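Local coordinates for Non-ribosomal peptide synthetase (Methanobrevibacter ruminantium, PDB 6VTJ), which probably releases the peptide carried on its phosphopantetheine-bearing thiolation domain by reducing the thioester in the attached reductase domain, at residues 114-117 with 118-122; 256-259 with 260-263; 322-326 with 327-331; 392-395 with 396-400; 460-464 with 465-469. One frame throughout, in Å; residues are numbered along the deposited sequence.

Interaction 1: 114-117 with 118-122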
loop_
_atom_site.group_PDB
_atom_site.type_symbol
_atom_site.label_atom_id
_atom_site.label_comp_id
_atom_site.label_asym_id
_atom_site.label_seq_id
_atom_site.Cartn_x
_atom_site.Cartn_y
_atom_site.Cartn_z
ATOM N N THR A 114 -9.777 -19.831 12.399
ATOM C CA THR A 114 -11.204 -19.698 12.644
ATOM C C THR A 114 -11.463 -18.915 13.923
ATOM O O THR A 114 -10.578 -18.749 14.772
ATOM C CB THR A 114 -11.859 -21.069 12.769
ATOM O OG1 THR A 114 -11.235 -21.762 13.854
ATOM C CG2 THR A 114 -11.678 -21.875 11.463
ATOM N N TRP A 115 -12.709 -18.461 14.074
ATOM C CA TRP A 115 -13.114 -17.917 15.362
ATOM C C TRP A 115 -12.900 -18.941 16.474
ATOM O O TRP A 115 -12.488 -18.586 17.584
ATOM C CB TRP A 115 -14.580 -17.472 15.326
ATOM C CG TRP A 115 -15.091 -17.195 16.696
ATOM C CD1 TRP A 115 -15.854 -18.028 17.477
ATOM C CD2 TRP A 115 -14.850 -16.015 17.482
ATOM N NE1 TRP A 115 -16.114 -17.426 18.693
ATOM C CE2 TRP A 115 -15.505 -16.196 18.722
ATOM C CE3 TRP A 115 -14.152 -14.822 17.254
ATOM C CZ2 TRP A 115 -15.477 -15.226 19.731
ATOM C CZ3 TRP A 115 -14.120 -13.856 18.265
ATOM C CH2 TRP A 115 -14.777 -14.068 19.485
ATOM N N GLU A 116 -13.188 -20.216 16.197
ATOM C CA GLU A 116 -13.078 -21.236 17.236
ATOM C C GLU A 116 -11.655 -21.317 17.768
ATOM O O GLU A 116 -11.432 -21.331 18.987
ATOM C CB GLU A 116 -13.531 -22.590 16.692
ATOM C CG GLU A 116 -13.446 -23.718 17.723
ATOM C CD GLU A 116 -14.278 -24.931 17.335
ATOM O OE1 GLU A 116 -13.680 -26.002 17.129
ATOM O OE2 GLU A 116 -15.523 -24.815 17.245
ATOM N N ASN A 117 -10.672 -21.337 16.866
ATOM C CA ASN A 117 -9.297 -21.517 17.323
ATOM C C ASN A 117 -8.746 -20.260 17.978
ATOM O O ASN A 117 -7.907 -20.355 18.881
ATOM C CB ASN A 117 -8.430 -21.991 16.158
ATOM C CG ASN A 117 -8.667 -23.460 15.857
ATOM O OD1 ASN A 117 -9.046 -24.215 16.759
ATOM N ND2 ASN A 117 -8.481 -23.868 14.612
ATOM N N PHE A 118 -9.225 -19.075 17.584
ATOM C CA PHE A 118 -8.864 -17.884 18.340
ATOM C C PHE A 118 -9.433 -17.949 19.751
ATOM O O PHE A 118 -8.726 -17.722 20.742
ATOM C CB PHE A 118 -9.371 -16.618 17.655
ATOM C CG PHE A 118 -9.476 -15.461 18.612
ATOM C CD1 PHE A 118 -8.329 -14.845 19.080
ATOM C CD2 PHE A 118 -10.697 -15.055 19.110
ATOM C CE1 PHE A 118 -8.402 -13.801 19.990
ATOM C CE2 PHE A 118 -10.777 -14.017 20.028
ATOM C CZ PHE A 118 -9.633 -13.389 20.461
ATOM N N PHE A 119 -10.723 -18.257 19.858
ATOM C CA PHE A 119 -11.377 -18.199 21.154
ATOM C C PHE A 119 -10.844 -19.277 22.096
ATOM O O PHE A 119 -10.673 -19.027 23.297
ATOM C CB PHE A 119 -12.886 -18.321 20.966
ATOM C CG PHE A 119 -13.657 -18.201 22.232
ATOM C CD1 PHE A 119 -13.915 -16.959 22.779
ATOM C CD2 PHE A 119 -14.119 -19.327 22.881
ATOM C CE1 PHE A 119 -14.633 -16.837 23.956
ATOM C CE2 PHE A 119 -14.831 -19.212 24.068
ATOM C CZ PHE A 119 -15.088 -17.959 24.595
ATOM N N ASP A 120 -10.543 -20.469 21.574
ATOM C CA ASP A 120 -10.061 -21.537 22.439
ATOM C C ASP A 120 -8.567 -21.483 22.706
ATOM O O ASP A 120 -8.114 -22.091 23.680
ATOM C CB ASP A 120 -10.380 -22.905 21.841
ATOM C CG ASP A 120 -11.854 -23.155 21.716
ATOM O OD1 ASP A 120 -12.659 -22.481 22.407
ATOM O OD2 ASP A 120 -12.205 -24.034 20.903
ATOM N N GLY A 121 -7.785 -20.783 21.865
ATOM C CA GLY A 121 -6.344 -20.803 22.000
ATOM C C GLY A 121 -5.811 -19.943 23.136
ATOM O O GLY A 121 -6.515 -19.135 23.749
ATOM N N GLU A 122 -4.524 -20.141 23.422
ATOM C CA GLU A 122 -3.810 -19.306 24.379
ATOM C C GLU A 122 -3.118 -18.163 23.637
ATOM O O GLU A 122 -2.406 -18.383 22.654
ATOM C CB GLU A 122 -2.799 -20.140 25.181
ATOM C CG GLU A 122 -2.390 -21.432 24.499
#
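Trp-115 meets Phe-118 and Phe-119, three and four residues further on, in an aromatic cluster along the short helix 115-120, which starts at its N-cap, Thr-114. The tryptophan CB points away from the second half of the helix, but with CG anti to the backbone N (chi1 168°) the indole swings back to the next turn. NE1 and CE2 lie beneath CB of Phe-119, which sits over one indole face toward its rim, 4.0 Å from NE1. Further out, CZ2 comes to 3.8 Å from Phe-119 CD1; the six-membered ring and the phenyl are near parallel, at 23°, yet slid so far apart that they barely overlap. CE3 and CZ3 lean on Phe-118 instead, CZ3 lying 3.7 Å from its CD2, and CH2 faces its CE2 at 4.0 Å. That pair is oblique, with planes at 52°. Helix 456-464 packs on this cluster, Ile-461 touching both Trp-115 and Phe-118. On the exposed side, Glu-116 lays CG against OD2 of Asp-120 at 3.4 Å, and their carboxylates, both probably charged, would tend to repel each other mildly. The amide end of Asn-117 turns back to donate from ND2 to Glu-112 O. Thr-114 OG1 caps the first turn, accepting from Asn-117 N at 3.1 Å.

Interaction 2: 256-259 with 260-263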
loop_
_atom_site.group_PDB
_atom_site.type_symbol
_atom_site.label_atom_id
_atom_site.label_comp_id
_atom_site.label_asym_id
_atom_site.label_seq_id
_atom_site.Cartn_x
_atom_site.Cartn_y
_atom_site.Cartn_z
ATOM N N ILE A 256 3.156 -7.195 7.839
ATOM C CA ILE A 256 2.075 -6.289 7.479
ATOM C C ILE A 256 1.848 -6.429 5.987
ATOM O O ILE A 256 2.781 -6.280 5.196
ATOM C CB ILE A 256 2.394 -4.836 7.850
ATOM C CG1 ILE A 256 2.858 -4.743 9.312
ATOM C CG2 ILE A 256 1.201 -3.941 7.505
ATOM C CD1 ILE A 256 1.878 -5.397 10.347
ATOM N N SER A 257 0.612 -6.738 5.604
ATOM C CA SER A 257 0.299 -7.005 4.209
ATOM C C SER A 257 -0.793 -6.050 3.740
ATOM O O SER A 257 -1.049 -5.027 4.384
ATOM C CB SER A 257 -0.135 -8.464 4.030
ATOM O OG SER A 257 -0.122 -8.859 2.655
ATOM N N THR A 258 -1.424 -6.349 2.614
ATOM C CA THR A 258 -2.467 -5.497 2.074
ATOM C C THR A 258 -3.694 -6.342 1.775
ATOM O O THR A 258 -3.581 -7.493 1.341
ATOM C CB THR A 258 -2.003 -4.741 0.787
ATOM O OG1 THR A 258 -3.119 -4.069 0.201
ATOM C CG2 THR A 258 -1.423 -5.704 -0.262
ATOM N N ILE A 259 -4.867 -5.768 2.036
ATOM C CA ILE A 259 -6.116 -6.400 1.642
ATOM C C ILE A 259 -6.200 -6.567 0.132
ATOM O O ILE A 259 -6.978 -7.393 -0.358
ATOM C CB ILE A 259 -7.311 -5.575 2.175
ATOM C CG1 ILE A 259 -8.580 -6.433 2.251
ATOM C CG2 ILE A 259 -7.532 -4.309 1.310
ATOM C CD1 ILE A 259 -8.435 -7.645 3.159
ATOM N N SER A 260 -5.420 -5.795 -0.629
ATOM C CA SER A 260 -5.494 -5.847 -2.084
ATOM C C SER A 260 -4.987 -7.158 -2.672
ATOM O O SER A 260 -5.109 -7.333 -3.888
ATOM C CB SER A 260 -4.697 -4.699 -2.705
ATOM O OG SER A 260 -5.251 -3.453 -2.313
ATOM N N VAL A 261 -4.422 -8.072 -1.870
ATOM C CA VAL A 261 -4.039 -9.356 -2.450
ATOM C C VAL A 261 -5.270 -10.135 -2.864
ATOM O O VAL A 261 -5.202 -10.928 -3.802
ATOM C CB VAL A 261 -3.139 -10.206 -1.526
ATOM C CG1 VAL A 261 -1.825 -9.496 -1.239
ATOM C CG2 VAL A 261 -3.866 -10.596 -0.253
ATOM N N LEU A 262 -6.414 -9.923 -2.196
ATOM C CA LEU A 262 -7.704 -10.400 -2.703
ATOM C C LEU A 262 -8.172 -9.408 -3.769
ATOM O O LEU A 262 -9.026 -8.549 -3.550
ATOM C CB LEU A 262 -8.710 -10.546 -1.577
ATOM C CG LEU A 262 -8.145 -11.271 -0.360
ATOM C CD1 LEU A 262 -9.198 -11.396 0.715
ATOM C CD2 LEU A 262 -7.577 -12.653 -0.730
ATOM N N SER A 263 -7.580 -9.524 -4.955
ATOM C CA SER A 263 -7.599 -8.424 -5.906
ATOM C C SER A 263 -8.805 -8.423 -6.831
ATOM O O SER A 263 -9.137 -7.367 -7.368
ATOM C CB SER A 263 -6.329 -8.452 -6.758
ATOM O OG SER A 263 -6.205 -9.701 -7.426
HETATM O O HOH W 1 -9.165 -6.024 -1.516
#
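Thr-258 closes strand 252-258 and holds the 3-10 turn that follows through its side chain. With OG1 anti to the backbone N (chi1 172°), the hydroxyl faces the next turn and accepts the Ser-260 backbone N at 3.0 Å, a fairly straight bond (162°). Ser-260 OG adds a weak donation to the same oxygen at 3.4 Å. The methyl CG2 packs on the buried side, 3.9 Å from Val-261 CG1, while CG2 of Val-261 presses on Thr-258 O at 3.5 Å; that carbonyl also takes a weak bond from Val-261 N. The other side is looser and wetter. Ile-259 O accepts Leu-262 N at 3.2 Å from above the carbonyl plane, and a water links Ile-259 O and Leu-262 O by donating to both; Leu-262 is itself the centre of an inverse gamma turn. Thr-258 also touches Tyr-292 and Lys-296 of helix 291-308, a set consistent with the Thr-Tyr-Lys triad of extended short-chain dehydrogenases, and its side chain is about 8 Å from the bound phosphopantetheine. One firm and one weak donor at OG1 would probably limit the turning of this side chain as the strand gives way to the loop.

Interaction 3: 322-326 with 327-331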
loop_
_atom_site.group_PDB
_atom_site.type_symbol
_atom_site.label_atom_id
_atom_site.label_comp_id
_atom_site.label_asym_id
_atom_site.label_seq_id
_atom_site.Cartn_x
_atom_site.Cartn_y
_atom_site.Cartn_z
ATOM N N MET A 322 -5.075 5.959 6.732
ATOM C CA MET A 322 -5.477 7.362 6.751
ATOM C C MET A 322 -5.003 8.058 8.031
ATOM O O MET A 322 -4.402 7.453 8.924
ATOM C CB MET A 322 -6.998 7.468 6.589
ATOM C CG MET A 322 -7.435 7.261 5.129
ATOM S SD MET A 322 -6.957 8.657 4.086
ATOM C CE MET A 322 -5.620 8.033 3.031
ATOM N N SER A 323 -5.312 9.348 8.109
ATOM C CA SER A 323 -4.798 10.223 9.158
ATOM C C SER A 323 -5.266 9.797 10.543
ATOM O O SER A 323 -6.324 9.174 10.709
ATOM C CB SER A 323 -5.250 11.660 8.898
ATOM O OG SER A 323 -5.130 11.942 7.525
ATOM N N ARG A 324 -4.465 10.174 11.545
ATOM C CA ARG A 324 -4.776 9.862 12.938
ATOM C C ARG A 324 -6.188 10.291 13.294
ATOM O O ARG A 324 -6.654 11.370 12.902
ATOM C CB ARG A 324 -3.793 10.544 13.895
ATOM C CG ARG A 324 -2.409 9.939 13.882
ATOM C CD ARG A 324 -1.644 10.238 15.152
ATOM N NE ARG A 324 -1.283 11.652 15.298
ATOM C CZ ARG A 324 -0.045 12.129 15.179
ATOM N NH1 ARG A 324 0.950 11.306 14.883
ATOM N NH2 ARG A 324 0.203 13.429 15.346
ATOM N N TYR A 325 -6.863 9.424 14.041
ATOM C CA TYR A 325 -8.169 9.767 14.587
ATOM C C TYR A 325 -8.074 10.927 15.572
ATOM O O TYR A 325 -8.950 11.808 15.601
ATOM C CB TYR A 325 -8.776 8.542 15.268
ATOM C CG TYR A 325 -10.169 8.790 15.797
ATOM C CD1 TYR A 325 -11.243 8.932 14.925
ATOM C CD2 TYR A 325 -10.414 8.890 17.161
ATOM C CE1 TYR A 325 -12.540 9.166 15.408
ATOM C CE2 TYR A 325 -11.706 9.118 17.653
ATOM C CZ TYR A 325 -12.759 9.249 16.778
ATOM O OH TYR A 325 -14.034 9.467 17.261
ATOM N N SER A 326 -6.999 10.961 16.366
ATOM C CA SER A 326 -6.925 11.918 17.464
ATOM C C SER A 326 -6.823 13.343 16.949
ATOM O O SER A 326 -7.550 14.224 17.409
ATOM C CB SER A 326 -5.739 11.593 18.374
ATOM O OG SER A 326 -4.506 11.585 17.656
ATOM N N ASP A 327 -5.950 13.585 15.976
ATOM C CA ASP A 327 -5.649 14.956 15.574
ATOM C C ASP A 327 -5.569 15.175 14.069
ATOM O O ASP A 327 -5.186 16.277 13.649
ATOM C CB ASP A 327 -4.320 15.407 16.206
ATOM C CG ASP A 327 -3.147 14.497 15.838
ATOM O OD1 ASP A 327 -3.280 13.603 14.947
ATOM O OD2 ASP A 327 -2.075 14.671 16.465
ATOM N N GLY A 328 -5.864 14.165 13.248
ATOM C CA GLY A 328 -5.917 14.352 11.806
ATOM C C GLY A 328 -4.583 14.379 11.095
ATOM O O GLY A 328 -4.542 14.706 9.900
ATOM N N VAL A 329 -3.494 14.033 11.772
ATOM C CA VAL A 329 -2.172 14.141 11.165
ATOM C C VAL A 329 -1.980 12.982 10.201
ATOM O O VAL A 329 -2.209 11.820 10.558
ATOM C CB VAL A 329 -1.070 14.169 12.238
ATOM C CG1 VAL A 329 0.289 13.878 11.622
ATOM C CG2 VAL A 329 -1.049 15.511 12.921
ATOM N N PHE A 330 -1.528 13.300 8.987
ATOM C CA PHE A 330 -1.267 12.366 7.910
ATOM C C PHE A 330 0.243 12.196 7.737
ATOM O O PHE A 330 1.040 12.747 8.500
ATOM C CB PHE A 330 -1.956 12.865 6.634
ATOM C CG PHE A 330 -2.014 11.836 5.541
ATOM C CD1 PHE A 330 -2.464 10.547 5.806
ATOM C CD2 PHE A 330 -1.579 12.147 4.260
ATOM C CE1 PHE A 330 -2.509 9.593 4.808
ATOM C CE2 PHE A 330 -1.596 11.198 3.249
ATOM C CZ PHE A 330 -2.079 9.910 3.521
ATOM N N GLN A 331 0.649 11.449 6.713
ATOM C CA GLN A 331 2.063 11.122 6.559
ATOM C C GLN A 331 2.877 12.352 6.128
ATOM O O GLN A 331 2.347 13.326 5.593
ATOM C CB GLN A 331 2.241 9.974 5.554
ATOM C CG GLN A 331 1.954 10.334 4.122
ATOM C CD GLN A 331 1.553 9.129 3.294
ATOM O OE1 GLN A 331 1.143 8.097 3.825
ATOM N NE2 GLN A 331 1.660 9.258 1.981
HETATM O O HOH W 2 -4.848 14.580 7.233
#
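An Asx turn at Asp-327 and a side-on salt bridge from Arg-324 close the chain reversal that follows strand 313-322 and leads toward helix 338-349. Arg-324 bends at chi3 (-68°) to bring both NE and NH2 to the carboxylate: NE meets OD1 at 2.8 Å on its syn side, and NH2 meets the syn lone pair of OD2, also at 2.8 Å. The guanidinium and carboxylate planes are turned 43° from each other rather than flat together. Val-329 CB lies 3.3 Å above one face of the guanidinium, toward its rim. The backbone closes the turn as well: Arg-324 N donates to Val-329 O at 3.0 Å, and Gly-328, whose positive phi favours glycine, gives its N to Arg-324 O at 2.9 Å. At the strand end, Met-322 CE makes an apolar contact with Phe-330 CE1 at 3.9 Å, its SD adds an oblique Met-aromatic contact to that ring, and a water links Ser-323 OG to Gly-328 O. NH1 of Arg-324 has further partners, His-141 NE2 and Tyr-177 O. Losing the guanidinium to a leucine at Arg-324 would probably leave the Asp-327 carboxylate without its counter-charge and less firmly held. OD1 takes a second donor, Val-329 N, at 3.2 Å from above the carboxylate plane; with three bonds and a cation beside it, the aspartate very likely stays ionised.

Interaction 4: 392-395 with 396-400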
loop_
_atom_site.group_PDB
_atom_site.type_symbol
_atom_site.label_atom_id
_atom_site.label_comp_id
_atom_site.label_asym_id
_atom_site.label_seq_id
_atom_site.Cartn_x
_atom_site.Cartn_y
_atom_site.Cartn_z
ATOM N N HIS A 392 -16.387 0.265 9.524
ATOM C CA HIS A 392 -17.457 1.240 9.278
ATOM C C HIS A 392 -17.149 2.025 7.996
ATOM O O HIS A 392 -16.681 3.171 8.020
ATOM C CB HIS A 392 -17.618 2.147 10.497
ATOM C CG HIS A 392 -17.810 1.394 11.773
ATOM N ND1 HIS A 392 -16.865 1.373 12.781
ATOM C CD2 HIS A 392 -18.824 0.600 12.193
ATOM C CE1 HIS A 392 -17.296 0.611 13.770
ATOM N NE2 HIS A 392 -18.481 0.128 13.438
ATOM N N TYR A 393 -17.422 1.387 6.854
ATOM C CA TYR A 393 -17.126 1.983 5.553
ATOM C C TYR A 393 -17.977 3.226 5.327
ATOM O O TYR A 393 -19.136 3.294 5.749
ATOM C CB TYR A 393 -17.403 1.008 4.410
ATOM C CG TYR A 393 -16.597 -0.277 4.395
ATOM C CD1 TYR A 393 -15.493 -0.457 5.221
ATOM C CD2 TYR A 393 -16.954 -1.314 3.544
ATOM C CE1 TYR A 393 -14.773 -1.642 5.201
ATOM C CE2 TYR A 393 -16.245 -2.495 3.507
ATOM C CZ TYR A 393 -15.154 -2.656 4.337
ATOM O OH TYR A 393 -14.444 -3.824 4.281
ATOM N N ILE A 394 -17.384 4.215 4.651
ATOM C CA ILE A 394 -18.083 5.413 4.219
ATOM C C ILE A 394 -18.066 5.439 2.694
ATOM O O ILE A 394 -17.371 4.657 2.045
ATOM C CB ILE A 394 -17.470 6.702 4.808
ATOM C CG1 ILE A 394 -16.019 6.882 4.393
ATOM C CG2 ILE A 394 -17.530 6.682 6.309
ATOM C CD1 ILE A 394 -15.442 8.203 4.881
ATOM N N SER A 395 -18.853 6.341 2.119
ATOM C CA SER A 395 -18.846 6.522 0.674
ATOM C C SER A 395 -18.226 7.865 0.327
ATOM O O SER A 395 -17.905 8.667 1.200
ATOM C CB SER A 395 -20.257 6.416 0.102
ATOM O OG SER A 395 -20.956 7.612 0.346
ATOM N N HIS A 396 -18.061 8.108 -0.976
ATOM C CA HIS A 396 -17.519 9.387 -1.399
ATOM C C HIS A 396 -18.532 10.511 -1.262
ATOM O O HIS A 396 -18.140 11.677 -1.307
ATOM C CB HIS A 396 -16.991 9.296 -2.827
ATOM C CG HIS A 396 -15.650 8.634 -2.912
ATOM N ND1 HIS A 396 -15.482 7.272 -2.769
ATOM C CD2 HIS A 396 -14.409 9.148 -3.079
ATOM C CE1 HIS A 396 -14.200 6.973 -2.871
ATOM N NE2 HIS A 396 -13.524 8.093 -3.051
ATOM N N ARG A 397 -19.808 10.189 -1.054
ATOM C CA ARG A 397 -20.757 11.219 -0.659
ATOM C C ARG A 397 -20.462 11.697 0.753
ATOM O O ARG A 397 -20.558 12.895 1.038
ATOM C CB ARG A 397 -22.193 10.696 -0.761
ATOM C CG ARG A 397 -22.597 10.238 -2.153
ATOM C CD ARG A 397 -24.054 9.766 -2.190
ATOM N NE ARG A 397 -24.431 9.405 -3.545
ATOM C CZ ARG A 397 -24.291 8.186 -4.057
ATOM N NH1 ARG A 397 -23.807 7.195 -3.312
ATOM N NH2 ARG A 397 -24.632 7.960 -5.318
ATOM N N ASP A 398 -20.069 10.784 1.643
ATOM C CA ASP A 398 -19.654 11.199 2.977
ATOM C C ASP A 398 -18.448 12.115 2.900
ATOM O O ASP A 398 -18.398 13.178 3.556
ATOM C CB ASP A 398 -19.331 9.976 3.832
ATOM C CG ASP A 398 -20.541 9.136 4.115
ATOM O OD1 ASP A 398 -21.546 9.700 4.592
ATOM O OD2 ASP A 398 -20.491 7.909 3.869
ATOM N N ILE A 399 -17.465 11.724 2.079
ATOM C CA ILE A 399 -16.255 12.524 1.969
ATOM C C ILE A 399 -16.576 13.882 1.374
ATOM O O ILE A 399 -16.123 14.914 1.876
ATOM C CB ILE A 399 -15.185 11.792 1.148
ATOM C CG1 ILE A 399 -14.593 10.646 1.966
ATOM C CG2 ILE A 399 -14.115 12.772 0.722
ATOM C CD1 ILE A 399 -14.456 9.370 1.180
ATOM N N VAL A 400 -17.387 13.907 0.313
ATOM C CA VAL A 400 -17.707 15.176 -0.336
ATOM C C VAL A 400 -18.593 16.042 0.558
ATOM O O VAL A 400 -18.471 17.268 0.541
ATOM C CB VAL A 400 -18.325 14.920 -1.726
ATOM C CG1 VAL A 400 -19.081 16.132 -2.226
ATOM C CG2 VAL A 400 -17.216 14.598 -2.723
#
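Ser-395 carries OG between its backbone N and carbonyl carbon (chi1 78°), while Asp-398 turns CG beside its own N (chi1 -66°); the hydroxyl thereby faces the first turn of helix 396-403 and the carboxylate reaches back past the helix start. OD2 of Asp-398 accepts Ser-395 N at 2.9 Å, almost straight (175°), with the donor on the anti side and slightly out of the carboxylate plane. In return OG accepts Arg-397 N at 3.1 Å, a weak and bent bond, and OG also lies 3.5 Å from Arg-397 CB. Ser-395 and Asp-398 thus make a capping box, with Ser-395 as the N-cap where the weakly bonded strand 394-395 runs into the helix. The first backbone bond, from Ile-399 N to Ser-395 O, measures 3.2 Å. Ile-394 packs against the first turn: its CB lies 3.4 Å from Asp-398 OD2, and CD1 crosses Ile-399 at about a right angle, 3.9 Å from CG1. An alanine in place of Asp-398 takes away the carboxylate, which would probably leave the Ser-395 N-H without its mate and the helix start less firmly capped. The other polar ends find partners elsewhere in the chain: His-396 ND1 bonds to Glu-359 O, and Arg-397 NE makes a salt bridge with Glu-412. Ile-399 CD1 lies 4.2 Å above one face of the His-396 ring, toward its rim.

Interaction 5: 460-464 with 465-469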
loop_
_atom_site.group_PDB
_atom_site.type_symbol
_atom_site.label_atom_id
_atom_site.label_comp_id
_atom_site.label_asym_id
_atom_site.label_seq_id
_atom_site.Cartn_x
_atom_site.Cartn_y
_atom_site.Cartn_z
ATOM N N ASP A 460 -14.529 -9.407 14.803
ATOM C CA ASP A 460 -14.960 -10.094 16.012
ATOM C C ASP A 460 -13.787 -10.305 16.934
ATOM O O ASP A 460 -13.872 -10.037 18.151
ATOM C CB ASP A 460 -15.607 -11.433 15.672
ATOM C CG ASP A 460 -16.944 -11.271 15.013
ATOM O OD1 ASP A 460 -17.525 -10.178 15.157
ATOM O OD2 ASP A 460 -17.395 -12.213 14.333
ATOM N N ILE A 461 -12.662 -10.737 16.358
ATOM C CA ILE A 461 -11.507 -11.048 17.178
ATOM C C ILE A 461 -11.027 -9.778 17.859
ATOM O O ILE A 461 -10.833 -9.742 19.082
ATOM C CB ILE A 461 -10.416 -11.713 16.320
ATOM C CG1 ILE A 461 -10.863 -13.124 15.916
ATOM C CG2 ILE A 461 -9.094 -11.765 17.062
ATOM C CD1 ILE A 461 -9.832 -13.912 15.064
ATOM N N LEU A 462 -10.948 -8.686 17.095
ATOM C CA LEU A 462 -10.502 -7.430 17.674
ATOM C C LEU A 462 -11.447 -7.016 18.787
ATOM O O LEU A 462 -11.008 -6.567 19.851
ATOM C CB LEU A 462 -10.440 -6.343 16.604
ATOM C CG LEU A 462 -9.256 -6.313 15.653
ATOM C CD1 LEU A 462 -9.625 -5.437 14.475
ATOM C CD2 LEU A 462 -8.071 -5.751 16.385
ATOM N N HIS A 463 -12.746 -7.221 18.581
ATOM C CA HIS A 463 -13.673 -6.808 19.617
ATOM C C HIS A 463 -13.462 -7.637 20.877
ATOM O O HIS A 463 -13.421 -7.095 21.992
ATOM C CB HIS A 463 -15.107 -6.922 19.139
ATOM C CG HIS A 463 -16.092 -6.614 20.214
ATOM N ND1 HIS A 463 -16.490 -5.327 20.507
ATOM C CD2 HIS A 463 -16.718 -7.419 21.107
ATOM C CE1 HIS A 463 -17.344 -5.356 21.516
ATOM N NE2 HIS A 463 -17.495 -6.612 21.902
ATOM N N SER A 464 -13.251 -8.942 20.708
ATOM C CA SER A 464 -12.969 -9.777 21.867
ATOM C C SER A 464 -11.727 -9.283 22.592
ATOM O O SER A 464 -11.656 -9.360 23.820
ATOM C CB SER A 464 -12.843 -11.233 21.423
ATOM O OG SER A 464 -12.120 -11.995 22.363
ATOM N N LEU A 465 -10.788 -8.682 21.864
ATOM C CA LEU A 465 -9.551 -8.167 22.431
ATOM C C LEU A 465 -9.687 -6.755 22.983
ATOM O O LEU A 465 -8.696 -6.192 23.455
ATOM C CB LEU A 465 -8.438 -8.206 21.371
ATOM C CG LEU A 465 -8.019 -9.619 20.977
ATOM C CD1 LEU A 465 -7.043 -9.616 19.758
ATOM C CD2 LEU A 465 -7.411 -10.374 22.188
ATOM N N GLY A 466 -10.886 -6.182 22.957
ATOM C CA GLY A 466 -11.114 -4.853 23.488
ATOM C C GLY A 466 -11.004 -3.725 22.488
ATOM O O GLY A 466 -10.949 -2.558 22.899
ATOM N N PHE A 467 -11.002 -4.027 21.193
ATOM C CA PHE A 467 -10.757 -3.043 20.143
ATOM C C PHE A 467 -12.000 -2.934 19.269
ATOM O O PHE A 467 -12.447 -3.937 18.697
ATOM C CB PHE A 467 -9.529 -3.450 19.317
ATOM C CG PHE A 467 -9.234 -2.543 18.152
ATOM C CD1 PHE A 467 -10.051 -2.527 17.033
ATOM C CD2 PHE A 467 -8.111 -1.724 18.168
ATOM C CE1 PHE A 467 -9.782 -1.685 15.969
ATOM C CE2 PHE A 467 -7.834 -0.872 17.096
ATOM C CZ PHE A 467 -8.668 -0.852 16.001
ATOM N N ASP A 468 -12.546 -1.724 19.152
ATOM C CA ASP A 468 -13.559 -1.398 18.156
ATOM C C ASP A 468 -13.025 -0.266 17.280
ATOM O O ASP A 468 -12.261 0.588 17.749
ATOM C CB ASP A 468 -14.892 -0.963 18.801
ATOM C CG ASP A 468 -15.757 -2.137 19.258
ATOM O OD1 ASP A 468 -15.307 -3.280 19.215
ATOM O OD2 ASP A 468 -16.927 -1.914 19.657
ATOM N N TRP A 469 -13.424 -0.254 15.991
ATOM C CA TRP A 469 -12.926 0.844 15.154
ATOM C C TRP A 469 -13.750 2.115 15.384
ATOM O O TRP A 469 -14.976 2.052 15.454
ATOM C CB TRP A 469 -12.979 0.472 13.675
ATOM C CG TRP A 469 -11.900 -0.496 13.212
ATOM C CD1 TRP A 469 -12.003 -1.859 13.128
ATOM C CD2 TRP A 469 -10.578 -0.168 12.776
ATOM N NE1 TRP A 469 -10.825 -2.393 12.665
ATOM C CE2 TRP A 469 -9.941 -1.369 12.423
ATOM C CE3 TRP A 469 -9.873 1.033 12.631
ATOM C CZ2 TRP A 469 -8.626 -1.405 11.947
ATOM C CZ3 TRP A 469 -8.561 0.992 12.162
ATOM C CH2 TRP A 469 -7.958 -0.219 11.825
#
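A Schellman motif ends helix 456-464, and Gly-466 makes the turn at a phi of 93°, where a side chain would jam against the preceding carbonyl. Its N donates to His-463 O at 2.9 Å, and Phe-467 N returns to Leu-462 O at the same distance, from above the carbonyl plane. Leu-462 fills the fold-back: CD2 meets the Phe-467 ring in an off-centre CH-pi contact, 4.2 Å from its centroid and 29° from the ring normal, and CD1 reaches Trp-469 NE1 at 3.7 Å. Alongside, Ile-461 CG2 meets Leu-465 CD1 at 4.0 Å, while Trp-469 packs on Tyr-368 and Val-369 of helix 366-376. On the exposed side, His-463 holds CG anti to its backbone N (chi1 175°), and ND1 donates to the syn lone pair of Asp-468 OD1 at 2.7 Å, with the oxygen nearly in the ring plane. That short bond fixes the rotation of the imidazole, and the neighbouring carboxylate would probably favour its protonated form.

How the interactions relate
Interactions 1 and 5 form one continuous patch, their centres 14 Å apart: Phe-118 CE1 lies 3.6 Å from Ile-461 CG2, so helix 115-120 rests on helix 456-464. The chain beyond that helix carries the patch on to interaction 4, where His-392 CE1 comes to 3.2 Å from Trp-469 O. Interactions 2 and 4 reach the same mixed sheet, with nearest atoms about 7 Å apart. Interactions 3, 2 and 4 lie at increasing distance from the phosphopantetheine: the side chains of Met-322, Thr-258 and His-396 are about 7, 8 and 12 Å from it, and none of the three touches it. Interaction 1 is the peripheral one, its centre about 29 Å from that of the chain.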